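Local coordinates for cytochrome c-552/4 domain-containing protein (Ignicoccus hospitalis KIN4/I, PDB 4QO5) that binds eight heme c groups as a membrane-associated octaheme cytochrome c and probably takes part in electron transfer or redox catalysis, at residues 50-55 against 63-68; 432-437 against 471-476; 466-471 against 505-510. All coordinates share one frame; numbering follows the deposited sequence.

Interaction 1 stands apart from the other two. Its centre is about 50 Å from that of interaction 2 and about 57 Å from that of interaction 3, across the middle of the chain. It lies at a heme c, with Lys54 hydrogen-bonded to a heme propionate. Interactions 2 and 3 belong to the C-terminal helices, with centres about 9 Å apart. Both use helix 464-485, share Glu471 and touch a neighbouring subunit. Thr437 OG1 lies 3.6 Å from Trp469 CD1, so the two contacts pack together. Trp473 in interaction 2 has its side chain about 7 Å from a heme c, whereas interaction 3 holds Glu466 of the calcium site.

Interaction 1 (50-55 against 63-68); sequences EAWQKP and TPLDEI. With HEC (heme c), chain D.
Trp52 reaches across to the backbone of Thr63, Pro64 and Leu65. It lies in a type I beta turn, Ala51 to Lys54. Its partners enter a 3-10 turn at 65-67. With chi1 at -90°, the indole reaches out toward this turn. Trp52 NE1 gives a hydrogen bond of 2.9 Å to Thr63 O. The bond is bent, with an N-H...O angle of 134°, and the donor is tilted from the carbonyl plane. Thr63 O sits near the indole edge, and Ile68 CD1 also approaches that edge. Leu65 comes over one face instead. Its backbone N stands 3.6 Å above the indole plane, offset toward the rim. Leu65 CB makes a CH-pi contact with the five-membered ring of Trp52, 3.9 Å from Trp52 CD1. The Leu65 branch has CG anti to its backbone N (chi1 -172°), which leaves CD1 beside Trp52 CD1 as the two side chains slide past each other. Pro64 CA meets Trp52 CZ2 at 3.7 Å.

Thr63 CB points away from segment 50-55, and Thr63 OG1 is hydrogen-bonded to Ala111 O and Arg115 N. This ties the loop at Thr63 to the chain around His114, an axial ligand of the heme iron. The Trp52 turn meets the same heme at its propionate. Ala51 CB packs 3.5 Å from the carboxylate carbon CGD. The extended chain of Lys54 carries its ammonium group to that carboxylate. The lysine's positive charge probably offsets that of the carboxylate: Lys54 NZ gives a hydrogen bond of 2.7 Å to heme O2D.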
loop_
_atom_site.group_PDB
_atom_site.type_symbol
_atom_site.label_atom_id
_atom_site.label_comp_id
_atom_site.label_asym_id
_atom_site.label_seq_id
_atom_site.Cartn_x
_atom_site.Cartn_y
_atom_site.Cartn_z
ATOM N N GLU A 50 39.174 -13.173 -13.622
ATOM C CA GLU A 50 38.238 -13.254 -14.748
ATOM C C GLU A 50 37.474 -11.955 -14.961
ATOM O O GLU A 50 37.272 -11.527 -16.101
ATOM C CB GLU A 50 37.253 -14.420 -14.549
ATOM C CG GLU A 50 37.931 -15.777 -14.730
ATOM C CD GLU A 50 37.109 -16.959 -14.225
ATOM O OE1 GLU A 50 37.555 -18.101 -14.476
ATOM O OE2 GLU A 50 36.045 -16.756 -13.580
ATOM N N ALA A 51 37.032 -11.331 -13.872
ATOM C CA ALA A 51 36.300 -10.071 -13.990
ATOM C C ALA A 51 37.186 -8.997 -14.611
ATOM O O ALA A 51 36.725 -8.195 -15.424
ATOM C CB ALA A 51 35.788 -9.620 -12.650
ATOM N N TRP A 52 38.462 -8.989 -14.239
ATOM C CA TRP A 52 39.386 -8.007 -14.811
ATOM C C TRP A 52 39.662 -8.171 -16.315
ATOM O O TRP A 52 40.188 -7.257 -16.951
ATOM C CB TRP A 52 40.691 -7.893 -13.997
ATOM C CG TRP A 52 40.550 -6.849 -12.928
ATOM C CD1 TRP A 52 40.348 -7.054 -11.594
ATOM C CD2 TRP A 52 40.536 -5.432 -13.126
ATOM N NE1 TRP A 52 40.228 -5.849 -10.946
ATOM C CE2 TRP A 52 40.332 -4.838 -11.868
ATOM C CE3 TRP A 52 40.670 -4.609 -14.250
ATOM C CZ2 TRP A 52 40.269 -3.459 -11.698
ATOM C CZ3 TRP A 52 40.606 -3.236 -14.082
ATOM C CH2 TRP A 52 40.409 -2.674 -12.814
ATOM N N GLN A 53 39.286 -9.314 -16.889
ATOM C CA GLN A 53 39.439 -9.520 -18.330
ATOM C C GLN A 53 38.337 -8.826 -19.135
ATOM O O GLN A 53 38.487 -8.625 -20.337
ATOM C CB GLN A 53 39.428 -11.009 -18.671
ATOM C CG GLN A 53 40.605 -11.786 -18.113
ATOM C CD GLN A 53 40.399 -13.286 -18.214
ATOM O OE1 GLN A 53 39.656 -13.765 -19.078
ATOM N NE2 GLN A 53 41.042 -14.036 -17.321
ATOM N N LYS A 54 37.239 -8.477 -18.469
ATOM C CA LYS A 54 36.077 -7.889 -19.138
ATOM C C LYS A 54 36.325 -6.418 -19.473
ATOM O O LYS A 54 37.125 -5.760 -18.805
ATOM C CB LYS A 54 34.841 -8.025 -18.245
ATOM C CG LYS A 54 34.443 -9.469 -17.977
ATOM C CD LYS A 54 33.311 -9.554 -16.969
ATOM C CE LYS A 54 32.955 -11.003 -16.681
ATOM N NZ LYS A 54 31.741 -11.152 -15.818
ATOM N N PRO A 55 35.634 -5.895 -20.501
ATOM C CA PRO A 55 35.798 -4.480 -20.873
ATOM C C PRO A 55 35.324 -3.570 -19.740
ATOM O O PRO A 55 34.468 -3.983 -18.953
ATOM C CB PRO A 55 34.870 -4.320 -22.081
ATOM C CG PRO A 55 34.598 -5.714 -22.572
ATOM C CD PRO A 55 34.681 -6.602 -21.377
ATOM N N THR A 63 38.874 -2.712 -7.594
ATOM C CA THR A 63 40.225 -2.732 -7.044
ATOM C C THR A 63 41.158 -3.359 -8.075
ATOM O O THR A 63 40.893 -4.457 -8.545
ATOM C CB THR A 63 40.303 -3.538 -5.744
ATOM O OG1 THR A 63 39.351 -3.035 -4.797
ATOM C CG2 THR A 63 41.713 -3.439 -5.144
ATOM N N PRO A 64 42.257 -2.666 -8.433
ATOM C CA PRO A 64 43.161 -3.220 -9.448
ATOM C C PRO A 64 43.611 -4.632 -9.100
ATOM O O PRO A 64 43.829 -4.915 -7.926
ATOM C CB PRO A 64 44.356 -2.262 -9.411
ATOM C CG PRO A 64 43.770 -0.968 -8.955
ATOM C CD PRO A 64 42.693 -1.335 -7.972
ATOM N N LEU A 65 43.744 -5.498 -10.102
ATOM C CA LEU A 65 44.031 -6.900 -9.841
ATOM C C LEU A 65 45.297 -7.073 -9.019
ATOM O O LEU A 65 45.325 -7.897 -8.102
ATOM C CB LEU A 65 44.130 -7.713 -11.134
ATOM C CG LEU A 65 44.242 -9.234 -10.970
ATOM C CD1 LEU A 65 43.048 -9.863 -10.229
ATOM C CD2 LEU A 65 44.403 -9.873 -12.343
ATOM N N ASP A 66 46.335 -6.292 -9.325
ATOM C CA ASP A 66 47.594 -6.442 -8.599
ATOM C C ASP A 66 47.540 -5.929 -7.153
ATOM O O ASP A 66 48.497 -6.095 -6.395
ATOM C CB ASP A 66 48.779 -5.824 -9.372
ATOM C CG ASP A 66 48.627 -4.327 -9.613
ATOM O OD1 ASP A 66 47.653 -3.721 -9.128
ATOM O OD2 ASP A 66 49.508 -3.743 -10.285
ATOM N N GLU A 67 46.426 -5.312 -6.775
ATOM C CA GLU A 67 46.223 -4.861 -5.402
ATOM C C GLU A 67 45.233 -5.740 -4.642
ATOM O O GLU A 67 44.940 -5.489 -3.475
ATOM C CB GLU A 67 45.763 -3.408 -5.383
ATOM C CG GLU A 67 46.804 -2.461 -5.999
ATOM C CD GLU A 67 46.466 -0.997 -5.789
ATOM O OE1 GLU A 67 46.216 -0.606 -4.627
ATOM O OE2 GLU A 67 46.452 -0.240 -6.784
ATOM N N ILE A 68 44.687 -6.744 -5.322
ATOM C CA ILE A 68 43.851 -7.753 -4.664
ATOM C C ILE A 68 44.813 -8.843 -4.210
ATOM O O ILE A 68 45.679 -9.248 -4.979
ATOM C CB ILE A 68 42.821 -8.348 -5.644
ATOM C CG1 ILE A 68 41.831 -7.274 -6.098
ATOM C CG2 ILE A 68 42.063 -9.538 -5.030
ATOM C CD1 ILE A 68 40.767 -7.793 -7.087
HETATM FE FE HEC D . 31.691 -8.473 -5.096
HETATM C CHA HEC D . 30.378 -8.784 -8.240
HETATM C CHB HEC D . 28.968 -6.614 -4.153
HETATM C CHC HEC D . 32.823 -8.522 -1.941
HETATM C CHD HEC D . 34.626 -9.932 -6.112
HETATM N NA HEC D . 29.983 -7.846 -6.014
HETATM C C1A HEC D . 29.632 -8.085 -7.325
HETATM C C2A HEC D . 28.322 -7.520 -7.564
HETATM C C3A HEC D . 27.945 -6.916 -6.423
HETATM C C4A HEC D . 28.980 -7.108 -5.434
HETATM C CMA HEC D . 26.634 -6.145 -6.157
HETATM C CAA HEC D . 27.561 -7.572 -8.925
HETATM C CBA HEC D . 26.523 -8.698 -8.834
HETATM C CGA HEC D . 25.606 -8.692 -10.036
HETATM O O1A HEC D . 25.948 -8.126 -11.107
HETATM O O2A HEC D . 24.504 -9.281 -9.911
HETATM N NB HEC D . 31.042 -7.670 -3.477
HETATM C C1B HEC D . 29.861 -7.018 -3.208
HETATM C C2B HEC D . 29.716 -6.839 -1.802
HETATM C C3B HEC D . 30.783 -7.444 -1.226
HETATM C C4B HEC D . 31.622 -7.951 -2.244
HETATM C CMB HEC D . 28.486 -6.137 -1.189
HETATM C CAB HEC D . 31.231 -7.732 0.205
HETATM C CBB HEC D . 30.011 -8.054 1.142
HETATM N NC HEC D . 33.416 -9.042 -4.191
HETATM C C1C HEC D . 33.691 -9.034 -2.859
HETATM C C2C HEC D . 35.088 -9.388 -2.651
HETATM C C3C HEC D . 35.424 -10.063 -3.778
HETATM C C4C HEC D . 34.473 -9.670 -4.788
HETATM C CMC HEC D . 35.541 -9.762 -1.213
HETATM C CAC HEC D . 36.705 -10.834 -4.227
HETATM C CBC HEC D . 37.522 -11.581 -3.148
HETATM N ND HEC D . 32.389 -9.223 -6.842
HETATM C C1D HEC D . 33.626 -9.809 -7.042
HETATM C C2D HEC D . 33.733 -10.296 -8.383
HETATM C C3D HEC D . 32.427 -9.937 -9.061
HETATM C C4D HEC D . 31.649 -9.256 -8.046
HETATM C CMD HEC D . 34.926 -11.027 -9.036
HETATM C CAD HEC D . 32.081 -10.255 -10.528
HETATM C CBD HEC D . 32.428 -8.997 -11.328
HETATM C CGD HEC D . 32.277 -9.206 -12.814
HETATM O O1D HEC D . 32.574 -8.249 -13.602
HETATM O O2D HEC D . 31.866 -10.325 -13.207
#

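Interaction 2 (432-437 against 471-476); sequences KATLKT and ESWLFY
Thr437 and Ser472 form the tight part of this buried contact. Their hydroxyls, Thr437 OG1 and Ser472 OG, are hydrogen-bonded at 2.8 Å. Each oxygen lies between its own backbone N and carbonyl carbon (chi1 61° for Thr437, 74° for Ser472), and this turns the two groups to face each other. The methyl group also closes in, with Thr437 CG2 3.7 Å from Ser472 CB. Ser472 OG has a second partner one turn back, Trp469 O. Thr437 OG1 also lies 3.1 Å from Thr434 O in its own helix. The buried hydroxyls are thus well supplied with polar neighbours.

The segments lie on the long helices 413-447 and 464-485. The axes of 432-437 and 471-476 come within 9.4 Å at 145°, roughly antiparallel. Helix 498-520 packs beside them, with Ile505 on Thr437 and Asp504 on Ser472. Helix 464-485 widens here into a pi-type turn, where Glu471 O accepts from both Phe475 N and Tyr476 N.

One turn along, the contact is looser. Within the segments, Thr434 CG2 touches Trp473 CB at 3.9 Å, and the side chains cross at about a right angle. The indole is met only obliquely. Its own ring partner is Trp469, edge-to-face. Thr434 OG1 is hydrogen-bonded to Thr430 O and to Ser477 OG of the partner helix. The partly exposed Lys432 and Lys436 make no contact with segment 471-476. Lys436 NZ is hydrogen-bonded to Thr150 O of a second subunit.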
loop_
_atom_site.group_PDB
_atom_site.type_symbol
_atom_site.label_atom_id
_atom_site.label_comp_id
_atom_site.label_asym_id
_atom_site.label_seq_id
_atom_site.Cartn_x
_atom_site.Cartn_y
_atom_site.Cartn_z
ATOM N N LYS A 432 6.477 27.837 2.081
ATOM C CA LYS A 432 5.655 28.901 2.670
ATOM C C LYS A 432 4.613 28.316 3.632
ATOM O O LYS A 432 4.299 28.917 4.660
ATOM C CB LYS A 432 4.952 29.738 1.585
ATOM C CG LYS A 432 5.875 30.672 0.800
ATOM C CD LYS A 432 6.369 31.815 1.673
ATOM C CE LYS A 432 7.076 32.888 0.846
ATOM N NZ LYS A 432 8.172 32.316 0.015
ATOM N N ALA A 433 4.058 27.161 3.284
ATOM C CA ALA A 433 3.084 26.506 4.164
ATOM C C ALA A 433 3.754 26.102 5.481
ATOM O O ALA A 433 3.165 26.229 6.553
ATOM C CB ALA A 433 2.458 25.285 3.483
ATOM N N THR A 434 4.996 25.639 5.386
ATOM C CA THR A 434 5.786 25.258 6.553
ATOM C C THR A 434 6.104 26.476 7.426
ATOM O O THR A 434 6.112 26.391 8.653
ATOM C CB THR A 434 7.063 24.533 6.118
ATOM O OG1 THR A 434 6.696 23.322 5.448
ATOM C CG2 THR A 434 7.955 24.185 7.322
ATOM N N LEU A 435 6.342 27.622 6.800
ATOM C CA LEU A 435 6.568 28.838 7.573
ATOM C C LEU A 435 5.297 29.207 8.331
ATOM O O LEU A 435 5.349 29.694 9.467
ATOM C CB LEU A 435 7.015 29.995 6.661
ATOM C CG LEU A 435 7.162 31.367 7.323
ATOM C CD1 LEU A 435 8.160 31.318 8.481
ATOM C CD2 LEU A 435 7.595 32.414 6.282
ATOM N N LYS A 436 4.148 28.982 7.697
ATOM C CA LYS A 436 2.866 29.298 8.318
ATOM C C LYS A 436 2.620 28.437 9.561
ATOM O O LYS A 436 2.226 28.952 10.607
ATOM C CB LYS A 436 1.720 29.123 7.316
ATOM C CG LYS A 436 0.368 29.619 7.837
ATOM C CD LYS A 436 -0.713 29.485 6.778
ATOM C CE LYS A 436 -2.058 29.971 7.292
ATOM N NZ LYS A 436 -2.145 31.451 7.351
ATOM N N THR A 437 2.842 27.130 9.455
ATOM C CA THR A 437 2.634 26.265 10.614
ATOM C C THR A 437 3.655 26.565 11.703
ATOM O O THR A 437 3.364 26.418 12.894
ATOM C CB THR A 437 2.670 24.762 10.255
ATOM O OG1 THR A 437 3.950 24.424 9.710
ATOM C CG2 THR A 437 1.584 24.425 9.243
ATOM N N GLU A 471 4.449 17.204 11.439
ATOM C CA GLU A 471 3.857 16.537 10.286
ATOM C C GLU A 471 3.730 17.459 9.076
ATOM O O GLU A 471 3.832 17.008 7.940
ATOM C CB GLU A 471 2.500 15.927 10.647
ATOM C CG GLU A 471 2.647 14.897 11.743
ATOM C CD GLU A 471 1.345 14.242 12.143
ATOM O OE1 GLU A 471 0.313 14.475 11.477
ATOM O OE2 GLU A 471 1.366 13.486 13.138
ATOM N N SER A 472 3.527 18.748 9.328
ATOM C CA SER A 472 3.359 19.702 8.239
ATOM C C SER A 472 4.574 19.670 7.313
ATOM O O SER A 472 4.423 19.697 6.089
ATOM C CB SER A 472 3.091 21.116 8.773
ATOM O OG SER A 472 4.257 21.716 9.321
ATOM N N TRP A 473 5.777 19.574 7.886
ATOM C CA TRP A 473 6.964 19.401 7.055
ATOM C C TRP A 473 7.370 17.945 6.835
ATOM O O TRP A 473 7.535 17.521 5.685
ATOM C CB TRP A 473 8.160 20.254 7.525
ATOM C CG TRP A 473 8.412 20.303 9.003
ATOM C CD1 TRP A 473 7.828 21.144 9.910
ATOM C CD2 TRP A 473 9.364 19.516 9.741
ATOM N NE1 TRP A 473 8.337 20.906 11.171
ATOM C CE2 TRP A 473 9.281 19.917 11.091
ATOM C CE3 TRP A 473 10.263 18.505 9.391
ATOM C CZ2 TRP A 473 10.066 19.343 12.094
ATOM C CZ3 TRP A 473 11.045 17.926 10.395
ATOM C CH2 TRP A 473 10.937 18.351 11.728
ATOM N N LEU A 474 7.519 17.180 7.922
ATOM C CA LEU A 474 8.006 15.807 7.832
ATOM C C LEU A 474 7.134 14.873 6.995
ATOM O O LEU A 474 7.644 13.946 6.352
ATOM C CB LEU A 474 8.187 15.210 9.242
ATOM C CG LEU A 474 8.804 13.824 9.351
ATOM C CD1 LEU A 474 10.254 13.860 8.901
ATOM C CD2 LEU A 474 8.698 13.313 10.790
ATOM N N PHE A 475 5.827 15.079 7.022
ATOM C CA PHE A 475 4.939 14.221 6.234
ATOM C C PHE A 475 4.441 14.934 4.975
ATOM O O PHE A 475 4.663 14.474 3.861
ATOM C CB PHE A 475 3.708 13.764 7.035
ATOM C CG PHE A 475 4.012 12.865 8.213
ATOM C CD1 PHE A 475 5.293 12.421 8.473
ATOM C CD2 PHE A 475 2.976 12.464 9.053
ATOM C CE1 PHE A 475 5.548 11.591 9.557
ATOM C CE2 PHE A 475 3.222 11.637 10.134
ATOM C CZ PHE A 475 4.513 11.205 10.383
ATOM N N TYR A 476 3.754 16.048 5.163
ATOM C CA TYR A 476 2.924 16.598 4.077
ATOM C C TYR A 476 3.742 17.379 3.044
ATOM O O TYR A 476 3.623 17.126 1.843
ATOM C CB TYR A 476 1.764 17.424 4.648
ATOM C CG TYR A 476 0.988 16.640 5.693
ATOM C CD1 TYR A 476 0.728 15.285 5.516
ATOM C CD2 TYR A 476 0.551 17.244 6.865
ATOM C CE1 TYR A 476 0.043 14.554 6.472
ATOM C CE2 TYR A 476 -0.134 16.508 7.836
ATOM C CZ TYR A 476 -0.387 15.176 7.628
ATOM O OH TYR A 476 -1.079 14.456 8.586
#

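Interaction 3 (466-471 against 505-510); sequences EKLWVE and IEHMKT. With CA (calcium ion), chain J.
Leu468 and His507 meet through different chi1 settings. Leu468 has CG beside its backbone N (-67°), while His507 has its ring anti to its backbone N (-175°). The two side chains cross at about a right angle. Leu468 CD1 comes obliquely to the imidazole, 3.4 Å from His507 CD2. Met508 runs out straight, then bends at chi3 (67°). This brings Met508 CE to Trp469 CB at 4.1 Å, and Met508 CG packs 4.0 Å from Leu468 CB. The indole of Trp469 leads away toward helix 413-447, where NE1 is hydrogen-bonded to Thr438 OG1.

The axes of segments 466-471 and 505-510 are nearly antiparallel and 10.0 Å apart at closest approach. Both helices belong to the C-terminal bundle that also builds subunit contacts: the His507 ring stacks on Tyr464 of a neighbouring subunit. Glu466 grips a calcium ion with both OE1 and OE2, at 2.5 and 2.4 Å. Asp462, Glu463, His451 O, Thr459 O and a water complete the site.

The interface is thus held by apolar contacts, while polar groups find partners around it. His507 NE2 is hydrogen-bonded to Tyr464 OH of its own chain, and calcium probably offsets part of the negative charge of Glu466, Asp462 and Glu463.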
loop_
_atom_site.group_PDB
_atom_site.type_symbol
_atom_site.label_atom_id
_atom_site.label_comp_id
_atom_site.label_asym_id
_atom_site.label_seq_id
_atom_site.Cartn_x
_atom_site.Cartn_y
_atom_site.Cartn_z
ATOM N N GLU A 466 2.644 20.345 18.773
ATOM C CA GLU A 466 4.005 20.360 18.245
ATOM C C GLU A 466 4.178 19.237 17.217
ATOM O O GLU A 466 4.848 19.399 16.199
ATOM C CB GLU A 466 5.023 20.248 19.393
ATOM C CG GLU A 466 5.018 21.485 20.299
ATOM C CD GLU A 466 5.616 21.260 21.681
ATOM O OE1 GLU A 466 5.860 20.096 22.067
ATOM O OE2 GLU A 466 5.824 22.267 22.391
ATOM N N LYS A 467 3.535 18.102 17.462
ATOM C CA LYS A 467 3.605 17.001 16.509
ATOM C C LYS A 467 2.826 17.318 15.228
ATOM O O LYS A 467 3.180 16.850 14.144
ATOM C CB LYS A 467 3.127 15.696 17.160
ATOM C CG LYS A 467 4.116 15.169 18.239
ATOM C CD LYS A 467 3.464 14.058 19.049
ATOM C CE LYS A 467 4.148 13.844 20.394
ATOM N NZ LYS A 467 5.564 13.434 20.230
ATOM N N LEU A 468 1.767 18.110 15.353
ATOM C CA LEU A 468 1.042 18.574 14.172
ATOM C C LEU A 468 1.961 19.443 13.322
ATOM O O LEU A 468 1.987 19.329 12.101
ATOM C CB LEU A 468 -0.211 19.352 14.574
ATOM C CG LEU A 468 -1.309 18.526 15.250
ATOM C CD1 LEU A 468 -2.512 19.411 15.556
ATOM C CD2 LEU A 468 -1.718 17.361 14.360
ATOM N N TRP A 469 2.736 20.303 13.974
ATOM C CA TRP A 469 3.701 21.120 13.259
ATOM C C TRP A 469 4.739 20.237 12.556
ATOM O O TRP A 469 5.024 20.432 11.377
ATOM C CB TRP A 469 4.356 22.098 14.218
ATOM C CG TRP A 469 5.622 22.734 13.702
ATOM C CD1 TRP A 469 5.734 23.666 12.686
ATOM C CD2 TRP A 469 6.945 22.505 14.189
ATOM N NE1 TRP A 469 7.061 24.010 12.523
ATOM C CE2 TRP A 469 7.820 23.316 13.432
ATOM C CE3 TRP A 469 7.482 21.687 15.199
ATOM C CZ2 TRP A 469 9.204 23.341 13.656
ATOM C CZ3 TRP A 469 8.851 21.714 15.419
ATOM C CH2 TRP A 469 9.696 22.539 14.649
ATOM N N VAL A 470 5.287 19.261 13.277
ATOM C CA VAL A 470 6.236 18.318 12.682
ATOM C C VAL A 470 5.692 17.687 11.396
ATOM O O VAL A 470 6.377 17.678 10.369
ATOM C CB VAL A 470 6.683 17.212 13.684
ATOM C CG1 VAL A 470 7.482 16.128 12.965
ATOM C CG2 VAL A 470 7.515 17.817 14.813
ATOM N N GLU A 471 4.449 17.204 11.439
ATOM C CA GLU A 471 3.857 16.537 10.286
ATOM C C GLU A 471 3.730 17.459 9.076
ATOM O O GLU A 471 3.832 17.008 7.940
ATOM C CB GLU A 471 2.500 15.927 10.647
ATOM C CG GLU A 471 2.647 14.897 11.743
ATOM C CD GLU A 471 1.345 14.242 12.143
ATOM O OE1 GLU A 471 0.313 14.475 11.477
ATOM O OE2 GLU A 471 1.366 13.486 13.138
ATOM N N ILE A 505 -2.873 22.878 8.849
ATOM C CA ILE A 505 -2.887 24.301 9.173
ATOM C C ILE A 505 -4.153 24.675 9.928
ATOM O O ILE A 505 -4.105 25.317 10.979
ATOM C CB ILE A 505 -2.755 25.171 7.902
ATOM C CG1 ILE A 505 -1.344 25.015 7.309
ATOM C CG2 ILE A 505 -3.040 26.634 8.224
ATOM C CD1 ILE A 505 -1.180 25.632 5.918
ATOM N N GLU A 506 -5.295 24.244 9.404
ATOM C CA GLU A 506 -6.565 24.539 10.046
ATOM C C GLU A 506 -6.735 23.786 11.360
ATOM O O GLU A 506 -7.347 24.289 12.290
ATOM C CB GLU A 506 -7.722 24.242 9.097
ATOM C CG GLU A 506 -7.725 25.148 7.886
ATOM C CD GLU A 506 -7.793 26.620 8.259
ATOM O OE1 GLU A 506 -8.443 26.952 9.279
ATOM O OE2 GLU A 506 -7.202 27.448 7.531
ATOM N N HIS A 507 -6.184 22.586 11.437
ATOM C CA HIS A 507 -6.238 21.829 12.687
ATOM C C HIS A 507 -5.504 22.592 13.790
ATOM O O HIS A 507 -6.045 22.790 14.886
ATOM C CB HIS A 507 -5.753 20.394 12.467
ATOM C CG HIS A 507 -5.890 19.500 13.663
ATOM N ND1 HIS A 507 -6.945 19.609 14.547
ATOM C CD2 HIS A 507 -5.271 18.338 13.969
ATOM C CE1 HIS A 507 -6.864 18.640 15.442
ATOM N NE2 HIS A 507 -5.873 17.845 15.107
ATOM N N MET A 508 -4.308 23.086 13.483
ATOM C CA MET A 508 -3.593 23.927 14.439
ATOM C C MET A 508 -4.371 25.187 14.821
ATOM O O MET A 508 -4.432 25.552 15.998
ATOM C CB MET A 508 -2.201 24.284 13.913
ATOM C CG MET A 508 -1.341 23.063 13.612
ATOM S SD MET A 508 0.311 23.561 13.089
ATOM C CE MET A 508 0.958 24.275 14.604
ATOM N N LYS A 509 -4.989 25.837 13.837
ATOM C CA LYS A 509 -5.767 27.039 14.110
ATOM C C LYS A 509 -6.968 26.762 15.015
ATOM O O LYS A 509 -7.288 27.559 15.900
ATOM C CB LYS A 509 -6.205 27.708 12.802
ATOM C CG LYS A 509 -5.064 28.427 12.105
ATOM C CD LYS A 509 -5.379 28.746 10.649
ATOM C CE LYS A 509 -6.533 29.701 10.516
ATOM N NZ LYS A 509 -6.662 30.162 9.097
ATOM N N THR A 510 -7.628 25.630 14.798
ATOM C CA THR A 510 -8.764 25.250 15.630
ATOM C C THR A 510 -8.354 25.018 17.092
ATOM O O THR A 510 -9.018 25.501 18.019
ATOM C CB THR A 510 -9.491 24.018 15.050
ATOM O OG1 THR A 510 -10.168 24.402 13.842
ATOM C CG2 THR A 510 -10.507 23.488 16.035
HETATM CA CA CA J . 6.701 21.057 24.231
HETATM O O HOH W 1 7.379 20.518 26.444
#